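Local coordinates for enoyl-CoA hydratase/isomerase family protein (PDB 4FN7) that probably acts as an enoyl-CoA hydratase or isomerase of the crotonase superfamily, working on unsaturated acyl-CoA thioesters in lipid metabolism, at residues D11-I16 against V46-I51; L85-L90 against A217-I222; A120-N125 against T163-T168. All blocks are in the same frame, centred on the assembly; numbering follows the deposited sequence.

Interaction 1: D11-I16 against V46-I51; sequences DSIAVI and VGALVI
The two parallel strands of a beta-alpha-beta unit of the crotonase fold meet here: Ile13-Ile16 in strand 13-18 runs beside Ala48-Ile51 in strand 48-52, and helix 28-44 makes the crossover between them. Their short axes approach to 4.7 Å. Three backbone bonds form the regular ladder: Ala14 N gives to Ala48 O, Val50 N to Ala14 O, and Ile16 N to Val50 O, the last at 2.7 Å and almost straight (173°). At the entrance to the pair the ladder frays. There Ser12 O is shared by Gly47 N and Ala48 N in two bent, weak bonds, while a water gives a proton to Asp11 O at 2.9 Å and weakly accepts one from Gly47 N.

On one face of the sheet, Ala14 CB rests against the fork of Val46, 3.9 Å from its CG1, and Ile16 CB lies 4.1 Å from Ile51 CG1. Helix 28-44 covers this face, with Leu34 over Ile16 and Ala41 over Leu49. The other face carries Ile13, Val15 and Val50 under helix 184-195. Ile13 has CG1 tucked between its backbone N and carbonyl carbon (chi1 70°), which, with an extended chi2, sends CD1 out from the sheet, to 4.1 Å from Val50 CG2, the two side chains crossing obliquely, while its CG2 branch meets Ala48 CB at the same distance.

Across the contact the polar bonding is therefore all backbone, and the side chains add only hydrocarbon contact. The bonds are nearly straight in the buried strand pair and bent at the Ser12 end, where the angle, more than the length, weakens them.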
loop_
_atom_site.group_PDB
_atom_site.type_symbol
_atom_site.label_atom_id
_atom_site.label_comp_id
_atom_site.label_asym_id
_atom_site.label_seq_id
_atom_site.Cartn_x
_atom_site.Cartn_y
_atom_site.Cartn_z
ATOM N N ASP A 11 5.062 -21.841 -28.456
ATOM C CA ASP A 11 4.563 -22.872 -27.547
ATOM C C ASP A 11 3.455 -22.371 -26.619
ATOM O O ASP A 11 2.351 -22.058 -27.068
ATOM C CB ASP A 11 5.707 -23.523 -26.753
ATOM C CG ASP A 11 6.647 -22.507 -26.128
ATOM O OD1 ASP A 11 7.548 -22.019 -26.843
ATOM O OD2 ASP A 11 6.493 -22.202 -24.926
ATOM N N SER A 12 3.748 -22.293 -25.328
ATOM C CA SER A 12 2.717 -21.977 -24.348
ATOM C C SER A 12 2.381 -20.489 -24.267
ATOM O O SER A 12 1.470 -20.106 -23.536
ATOM C CB SER A 12 3.114 -22.495 -22.962
ATOM O OG SER A 12 4.290 -21.852 -22.494
ATOM N N ILE A 13 3.104 -19.647 -25.001
ATOM C CA ILE A 13 2.892 -18.208 -24.871
ATOM C C ILE A 13 2.699 -17.491 -26.202
ATOM O O ILE A 13 3.033 -18.012 -27.266
ATOM C CB ILE A 13 4.043 -17.528 -24.083
ATOM C CG1 ILE A 13 5.336 -17.511 -24.903
ATOM C CG2 ILE A 13 4.234 -18.213 -22.737
ATOM C CD1 ILE A 13 6.473 -16.752 -24.236
ATOM N N ALA A 14 2.126 -16.296 -26.129
ATOM C CA ALA A 14 2.101 -15.383 -27.260
ATOM C C ALA A 14 2.948 -14.175 -26.895
ATOM O O ALA A 14 2.872 -13.678 -25.768
ATOM C CB ALA A 14 0.678 -14.954 -27.578
ATOM N N VAL A 15 3.776 -13.727 -27.833
ATOM C CA VAL A 15 4.570 -12.520 -27.651
ATOM C C VAL A 15 4.024 -11.432 -28.558
ATOM O O VAL A 15 3.962 -11.594 -29.777
ATOM C CB VAL A 15 6.056 -12.758 -27.958
ATOM C CG1 VAL A 15 6.863 -11.493 -27.685
ATOM C CG2 VAL A 15 6.578 -13.924 -27.129
ATOM N N ILE A 16 3.614 -10.330 -27.940
ATOM C CA ILE A 16 3.037 -9.193 -28.631
ATOM C C ILE A 16 4.017 -8.038 -28.465
ATOM O O ILE A 16 4.311 -7.619 -27.347
ATOM C CB ILE A 16 1.667 -8.841 -28.009
ATOM C CG1 ILE A 16 0.679 -10.004 -28.203
ATOM C CG2 ILE A 16 1.121 -7.530 -28.564
ATOM C CD1 ILE A 16 -0.682 -9.774 -27.542
ATOM N N VAL A 46 -3.718 -19.213 -25.748
ATOM C CA VAL A 46 -2.365 -19.384 -25.235
ATOM C C VAL A 46 -2.320 -19.477 -23.710
ATOM O O VAL A 46 -3.269 -19.101 -23.028
ATOM C CB VAL A 46 -1.442 -18.248 -25.720
ATOM C CG1 VAL A 46 -1.414 -18.210 -27.246
ATOM C CG2 VAL A 46 -1.885 -16.910 -25.143
ATOM N N GLY A 47 -1.215 -19.990 -23.182
ATOM C CA GLY A 47 -1.055 -20.128 -21.744
ATOM C C GLY A 47 -0.760 -18.819 -21.022
ATOM O O GLY A 47 -1.100 -18.664 -19.853
ATOM N N ALA A 48 -0.105 -17.891 -21.712
ATOM C CA ALA A 48 0.236 -16.594 -21.138
ATOM C C ALA A 48 0.609 -15.617 -22.246
ATOM O O ALA A 48 0.926 -16.028 -23.364
ATOM C CB ALA A 48 1.374 -16.728 -20.135
ATOM N N LEU A 49 0.536 -14.323 -21.933
ATOM C CA LEU A 49 0.918 -13.270 -22.869
ATOM C C LEU A 49 2.180 -12.598 -22.383
ATOM O O LEU A 49 2.347 -12.386 -21.180
ATOM C CB LEU A 49 -0.130 -12.157 -22.938
ATOM C CG LEU A 49 -1.603 -12.355 -23.237
ATOM C CD1 LEU A 49 -2.232 -10.991 -23.466
ATOM C CD2 LEU A 49 -1.762 -13.224 -24.455
ATOM N N VAL A 50 3.035 -12.238 -23.327
ATOM C CA VAL A 50 4.120 -11.306 -23.089
ATOM C C VAL A 50 3.895 -10.117 -24.002
ATOM O O VAL A 50 3.683 -10.277 -25.202
ATOM C CB VAL A 50 5.478 -11.932 -23.416
ATOM C CG1 VAL A 50 6.583 -10.881 -23.326
ATOM C CG2 VAL A 50 5.756 -13.099 -22.494
ATOM N N ILE A 51 3.918 -8.921 -23.427
ATOM C CA ILE A 51 3.818 -7.691 -24.204
ATOM C C ILE A 51 5.110 -6.902 -24.043
ATOM O O ILE A 51 5.546 -6.640 -22.917
ATOM C CB ILE A 51 2.599 -6.842 -23.773
ATOM C CG1 ILE A 51 1.304 -7.596 -24.103
ATOM C CG2 ILE A 51 2.619 -5.486 -24.469
ATOM C CD1 ILE A 51 0.066 -7.002 -23.464
HETATM O O HOH W 1 -0.342 -21.817 -25.988
#

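Interaction 2: L85-L90 against A217-I222; sequences LAYRLL and AIRAGI
Tyr87 and Leu90 of helix 73-90 face Ile218 and Arg219 of helix 200-223, and the two helices run antiparallel, their short axes 163° apart. At 10.4 Å between axes the backbones stand well back, so side chains bridge the gap. The close part is hydrocarbon: Leu90 CD1 and Ile218 CD1 meet at 3.6 Å, the two side chains crossing at about a right angle. Ile218 also brings its CG2 branch to the edge of the Tyr87 ring, 4.1 Å from CD1. Ile144 and Leu147 of helix 139-148 pack against this part, touching Ile218 and Leu90 respectively.

The outer side is polar and wetter. Arg219, bent at chi2 and chi3 (58° and 49°), doubles back so that its NH2 stands 3.4 Å above the centre of the Tyr87 ring. The guanidinium plane is turned well away from the ring plane, so the cation-pi contact is made by NH2, with CZ 4.4 Å from the ring centroid. A water joins the rims of the two groups, accepting from Arg219 NE at 2.9 Å and lying 3.0 Å from Tyr87 OH.

Glu84, one turn before Tyr87, makes a salt bridge to Arg219 NH1. The guanidinium is thus fixed by carboxylate, water and ring together, and the Tyr87 face probably shares in offsetting its charge, with no direct hydrogen bond between the two segments.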
loop_
_atom_site.group_PDB
_atom_site.type_symbol
_atom_site.label_atom_id
_atom_site.label_comp_id
_atom_site.label_asym_id
_atom_site.label_seq_id
_atom_site.Cartn_x
_atom_site.Cartn_y
_atom_site.Cartn_z
ATOM N N LEU A 85 -8.495 -0.979 -23.111
ATOM C CA LEU A 85 -7.389 -1.918 -23.257
ATOM C C LEU A 85 -6.822 -2.300 -21.885
ATOM O O LEU A 85 -6.549 -3.470 -21.615
ATOM C CB LEU A 85 -6.302 -1.305 -24.140
ATOM C CG LEU A 85 -5.112 -2.190 -24.475
ATOM C CD1 LEU A 85 -5.576 -3.446 -25.200
ATOM C CD2 LEU A 85 -4.133 -1.411 -25.330
ATOM N N ALA A 86 -6.650 -1.315 -21.010
ATOM C CA ALA A 86 -6.195 -1.598 -19.656
ATOM C C ALA A 86 -7.166 -2.535 -18.936
ATOM O O ALA A 86 -6.752 -3.495 -18.296
ATOM C CB ALA A 86 -6.013 -0.299 -18.867
ATOM N N TYR A 87 -8.459 -2.253 -19.050
ATOM C CA TYR A 87 -9.466 -3.111 -18.444
ATOM C C TYR A 87 -9.352 -4.540 -18.996
ATOM O O TYR A 87 -9.390 -5.519 -18.245
ATOM C CB TYR A 87 -10.866 -2.546 -18.695
ATOM C CG TYR A 87 -11.962 -3.275 -17.958
ATOM C CD1 TYR A 87 -12.518 -2.749 -16.799
ATOM C CD2 TYR A 87 -12.443 -4.500 -18.420
ATOM C CE1 TYR A 87 -13.527 -3.420 -16.118
ATOM C CE2 TYR A 87 -13.446 -5.175 -17.748
ATOM C CZ TYR A 87 -13.985 -4.634 -16.599
ATOM O OH TYR A 87 -14.978 -5.319 -15.937
ATOM N N ARG A 88 -9.209 -4.648 -20.313
ATOM C CA ARG A 88 -9.099 -5.947 -20.975
ATOM C C ARG A 88 -7.916 -6.746 -20.442
ATOM O O ARG A 88 -8.028 -7.944 -20.176
ATOM C CB ARG A 88 -8.965 -5.768 -22.487
ATOM C CG ARG A 88 -9.013 -7.075 -23.250
ATOM C CD ARG A 88 -8.907 -6.857 -24.744
ATOM N NE ARG A 88 -9.055 -8.138 -25.435
ATOM C CZ ARG A 88 -8.935 -8.314 -26.745
ATOM N NH1 ARG A 88 -8.647 -7.295 -27.541
ATOM N NH2 ARG A 88 -9.095 -9.526 -27.251
ATOM N N LEU A 89 -6.780 -6.085 -20.264
ATOM C CA LEU A 89 -5.590 -6.777 -19.796
ATOM C C LEU A 89 -5.630 -7.106 -18.306
ATOM O O LEU A 89 -5.191 -8.177 -17.902
ATOM C CB LEU A 89 -4.331 -5.987 -20.154
ATOM C CG LEU A 89 -4.020 -6.038 -21.656
ATOM C CD1 LEU A 89 -2.982 -4.994 -22.026
ATOM C CD2 LEU A 89 -3.559 -7.436 -22.078
ATOM N N LEU A 90 -6.143 -6.190 -17.486
ATOM C CA LEU A 90 -6.255 -6.440 -16.051
ATOM C C LEU A 90 -7.220 -7.582 -15.753
ATOM O O LEU A 90 -7.102 -8.242 -14.725
ATOM C CB LEU A 90 -6.715 -5.180 -15.318
ATOM C CG LEU A 90 -5.621 -4.152 -14.999
ATOM C CD1 LEU A 90 -6.233 -2.831 -14.543
ATOM C CD2 LEU A 90 -4.632 -4.672 -13.964
ATOM N N ALA A 217 -14.168 0.586 -10.766
ATOM C CA ALA A 217 -13.835 2.006 -10.822
ATOM C C ALA A 217 -13.248 2.410 -12.179
ATOM O O ALA A 217 -13.485 3.518 -12.662
ATOM C CB ALA A 217 -12.900 2.383 -9.691
ATOM N N ILE A 218 -12.485 1.517 -12.796
ATOM C CA ILE A 218 -11.977 1.767 -14.137
ATOM C C ILE A 218 -13.134 1.862 -15.131
ATOM O O ILE A 218 -13.161 2.753 -15.972
ATOM C CB ILE A 218 -10.960 0.691 -14.553
ATOM C CG1 ILE A 218 -9.679 0.851 -13.728
ATOM C CG2 ILE A 218 -10.643 0.789 -16.034
ATOM C CD1 ILE A 218 -8.731 -0.336 -13.803
ATOM N N ARG A 219 -14.098 0.959 -15.010
ATOM C CA ARG A 219 -15.296 1.018 -15.837
ATOM C C ARG A 219 -15.998 2.365 -15.673
ATOM O O ARG A 219 -16.384 2.998 -16.654
ATOM C CB ARG A 219 -16.248 -0.124 -15.475
ATOM C CG ARG A 219 -17.576 -0.093 -16.204
ATOM C CD ARG A 219 -17.380 -0.140 -17.708
ATOM N NE ARG A 219 -16.475 -1.217 -18.084
ATOM C CZ ARG A 219 -15.829 -1.284 -19.243
ATOM N NH1 ARG A 219 -15.987 -0.329 -20.151
ATOM N NH2 ARG A 219 -15.017 -2.306 -19.488
ATOM N N ALA A 220 -16.166 2.801 -14.426
ATOM C CA ALA A 220 -16.790 4.094 -14.167
ATOM C C ALA A 220 -15.971 5.214 -14.795
ATOM O O ALA A 220 -16.524 6.185 -15.309
ATOM C CB ALA A 220 -16.944 4.323 -12.672
ATOM N N GLY A 221 -14.651 5.081 -14.742
ATOM C CA GLY A 221 -13.762 6.082 -15.301
ATOM C C GLY A 221 -13.845 6.157 -16.812
ATOM O O GLY A 221 -13.746 7.233 -17.400
ATOM N N ILE A 222 -14.018 5.005 -17.448
ATOM C CA ILE A 222 -14.188 4.951 -18.891
ATOM C C ILE A 222 -15.502 5.629 -19.268
ATOM O O ILE A 222 -15.548 6.474 -20.170
ATOM C CB ILE A 222 -14.162 3.488 -19.396
ATOM C CG1 ILE A 222 -12.752 2.903 -19.248
ATOM C CG2 ILE A 222 -14.640 3.411 -20.841
ATOM C CD1 ILE A 222 -12.681 1.396 -19.418
HETATM O O HOH W 2 -17.316 -3.636 -16.660
#

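Interaction 3: A120-N125 against T163-T168; sequences AAHAYN and TFFGET
This contact sets a turn-containing loop of the crotonase fold against the strand-to-helix junction at residues 163-168, with His122 and Asn125 lying against Thr163, Phe165 and Gly166. Segment 120-125 leads from strand 117-120 of the main sheet to strand 126-127 of the small three-stranded sheet, and segment 163-168 leads from strand 163-164, antiparallel to 126-127, into helix 166-172. A type I beta turn from Ala121 to Tyr124 bends the first segment sharply.

Phe165 is the centrepiece. Its ring turns back between its own backbone N and carbonyl carbon (chi1 63°), which brings it alongside both His122 and Asn125. One edge is directed at the face of the His122 imidazole in an offset edge-to-face pair, the planes 88° apart and the centroids separated by 5.6 Å. His122 O lies in the plane of the Phe165 ring, at its edge, 3.4 Å from CD1. Beyond Phe165 along the second segment, Thr163 CG2 receives the Asn125 CB and amide carbon, with Asn125 CG 3.6 Å from that methyl. The backbones come close as well, Asn125 CA lying 3.4 Å from Phe164 O in a CA-H...O contact.

Phe164 turns the other way, into the protein, against Phe174 and helix 151-159, while Phe165 stays at the surface.

Direct hydrogen bonds between the segments are lacking, and one water takes their place. It donates to Ala121 O and to Tyr124 O, both at 2.8 Å, and accepts from Gly166 N, also at 2.8 Å.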
loop_
_atom_site.group_PDB
_atom_site.type_symbol
_atom_site.label_atom_id
_atom_site.label_comp_id
_atom_site.label_asym_id
_atom_site.label_seq_id
_atom_site.Cartn_x
_atom_site.Cartn_y
_atom_site.Cartn_z
ATOM N N ALA A 120 11.689 -4.874 -15.978
ATOM C CA ALA A 120 12.356 -3.737 -16.611
ATOM C C ALA A 120 13.839 -3.759 -16.306
ATOM O O ALA A 120 14.288 -4.509 -15.447
ATOM C CB ALA A 120 11.745 -2.427 -16.131
ATOM N N ALA A 121 14.604 -2.937 -17.021
ATOM C CA ALA A 121 16.006 -2.720 -16.688
ATOM C C ALA A 121 16.131 -1.558 -15.708
ATOM O O ALA A 121 15.221 -0.739 -15.586
ATOM C CB ALA A 121 16.820 -2.450 -17.942
ATOM N N HIS A 122 17.260 -1.505 -15.014
ATOM C CA HIS A 122 17.496 -0.530 -13.958
ATOM C C HIS A 122 17.249 0.905 -14.393
ATOM O O HIS A 122 16.677 1.692 -13.644
ATOM C CB HIS A 122 18.931 -0.648 -13.436
ATOM C CG HIS A 122 19.346 0.494 -12.561
ATOM N ND1 HIS A 122 20.072 1.567 -13.032
ATOM C CD2 HIS A 122 19.123 0.738 -11.249
ATOM C CE1 HIS A 122 20.286 2.419 -12.046
ATOM N NE2 HIS A 122 19.720 1.940 -10.953
ATOM N N ALA A 123 17.692 1.246 -15.597
ATOM C CA ALA A 123 17.690 2.643 -16.027
ATOM C C ALA A 123 16.363 3.136 -16.611
ATOM O O ALA A 123 16.199 4.337 -16.853
ATOM C CB ALA A 123 18.829 2.895 -17.011
ATOM N N TYR A 124 15.416 2.232 -16.835
ATOM C CA TYR A 124 14.183 2.613 -17.522
ATOM C C TYR A 124 13.241 3.408 -16.627
ATOM O O TYR A 124 12.820 2.953 -15.560
ATOM C CB TYR A 124 13.456 1.395 -18.122
ATOM C CG TYR A 124 14.276 0.579 -19.101
ATOM C CD1 TYR A 124 15.451 1.082 -19.648
ATOM C CD2 TYR A 124 13.869 -0.694 -19.477
ATOM C CE1 TYR A 124 16.203 0.333 -20.537
ATOM C CE2 TYR A 124 14.611 -1.454 -20.365
ATOM C CZ TYR A 124 15.779 -0.938 -20.892
ATOM O OH TYR A 124 16.523 -1.693 -21.778
ATOM N N ASN A 125 12.906 4.605 -17.089
ATOM C CA ASN A 125 12.040 5.502 -16.348
ATOM C C ASN A 125 10.573 5.170 -16.529
ATOM O O ASN A 125 10.126 4.860 -17.631
ATOM C CB ASN A 125 12.292 6.939 -16.783
ATOM C CG ASN A 125 13.630 7.453 -16.330
ATOM O OD1 ASN A 125 14.179 7.008 -15.329
ATOM N ND2 ASN A 125 14.153 8.419 -17.053
ATOM N N THR A 163 9.168 10.582 -11.336
ATOM C CA THR A 163 9.769 9.553 -12.177
ATOM C C THR A 163 10.398 8.479 -11.308
ATOM O O THR A 163 11.114 8.785 -10.360
ATOM C CB THR A 163 10.849 10.141 -13.101
ATOM O OG1 THR A 163 10.253 11.109 -13.969
ATOM C CG2 THR A 163 11.473 9.043 -13.945
ATOM N N PHE A 164 10.111 7.220 -11.633
ATOM C CA PHE A 164 10.656 6.074 -10.913
ATOM C C PHE A 164 11.522 5.251 -11.859
ATOM O O PHE A 164 11.297 5.243 -13.066
ATOM C CB PHE A 164 9.521 5.189 -10.376
ATOM C CG PHE A 164 8.563 5.906 -9.467
ATOM C CD1 PHE A 164 8.657 5.772 -8.089
ATOM C CD2 PHE A 164 7.542 6.682 -9.992
ATOM C CE1 PHE A 164 7.763 6.425 -7.250
ATOM C CE2 PHE A 164 6.650 7.334 -9.160
ATOM C CZ PHE A 164 6.756 7.202 -7.793
ATOM N N PHE A 165 12.502 4.548 -11.310
ATOM C CA PHE A 165 13.293 3.616 -12.101
ATOM C C PHE A 165 13.980 2.632 -11.175
ATOM O O PHE A 165 14.211 2.931 -10.007
ATOM C CB PHE A 165 14.321 4.362 -12.956
ATOM C CG PHE A 165 15.348 5.111 -12.159
ATOM C CD1 PHE A 165 16.564 4.523 -11.849
ATOM C CD2 PHE A 165 15.106 6.408 -11.724
ATOM C CE1 PHE A 165 17.519 5.213 -11.117
ATOM C CE2 PHE A 165 16.057 7.100 -10.991
ATOM C CZ PHE A 165 17.264 6.500 -10.689
ATOM N N GLY A 166 14.299 1.451 -11.691
ATOM C CA GLY A 166 15.099 0.501 -10.938
ATOM C C GLY A 166 14.554 0.265 -9.540
ATOM O O GLY A 166 13.375 -0.050 -9.367
ATOM N N GLU A 167 15.411 0.436 -8.537
ATOM C CA GLU A 167 15.037 0.147 -7.158
ATOM C C GLU A 167 13.833 0.965 -6.693
ATOM O O GLU A 167 12.988 0.451 -5.970
ATOM C CB GLU A 167 16.218 0.363 -6.209
ATOM N N THR A 168 13.745 2.232 -7.093
ATOM C CA THR A 168 12.604 3.036 -6.652
ATOM C C THR A 168 11.313 2.603 -7.346
ATOM O O THR A 168 10.240 2.670 -6.755
ATOM C CB THR A 168 12.826 4.558 -6.816
ATOM O OG1 THR A 168 12.827 4.907 -8.205
ATOM C CG2 THR A 168 14.133 4.985 -6.151
HETATM O O HOH W 3 13.245 0.610 -14.154
#

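Interactions 1 and 2 belong to one continuous core, although their centres are 21 Å apart. Leu89, on helix 73-90, brings its CD2 to 3.9 Å from Ile51 CD1 and 4.0 Å from Leu49 CD1, so that helix packs directly on strand 48-52 of the pair. Interaction 3 is more remote, its centre 24 Å from that of interaction 1 and 25 Å from that of interaction 2, on the opposite side of the chain centre from the latter. Its nearest atoms stay about 9 Å from interaction 1 and about 16 Å from interaction 2. In sequence, residues 120-168 fall within the long excursion between helices 73-90 and 200-223, which interaction 2 brings together.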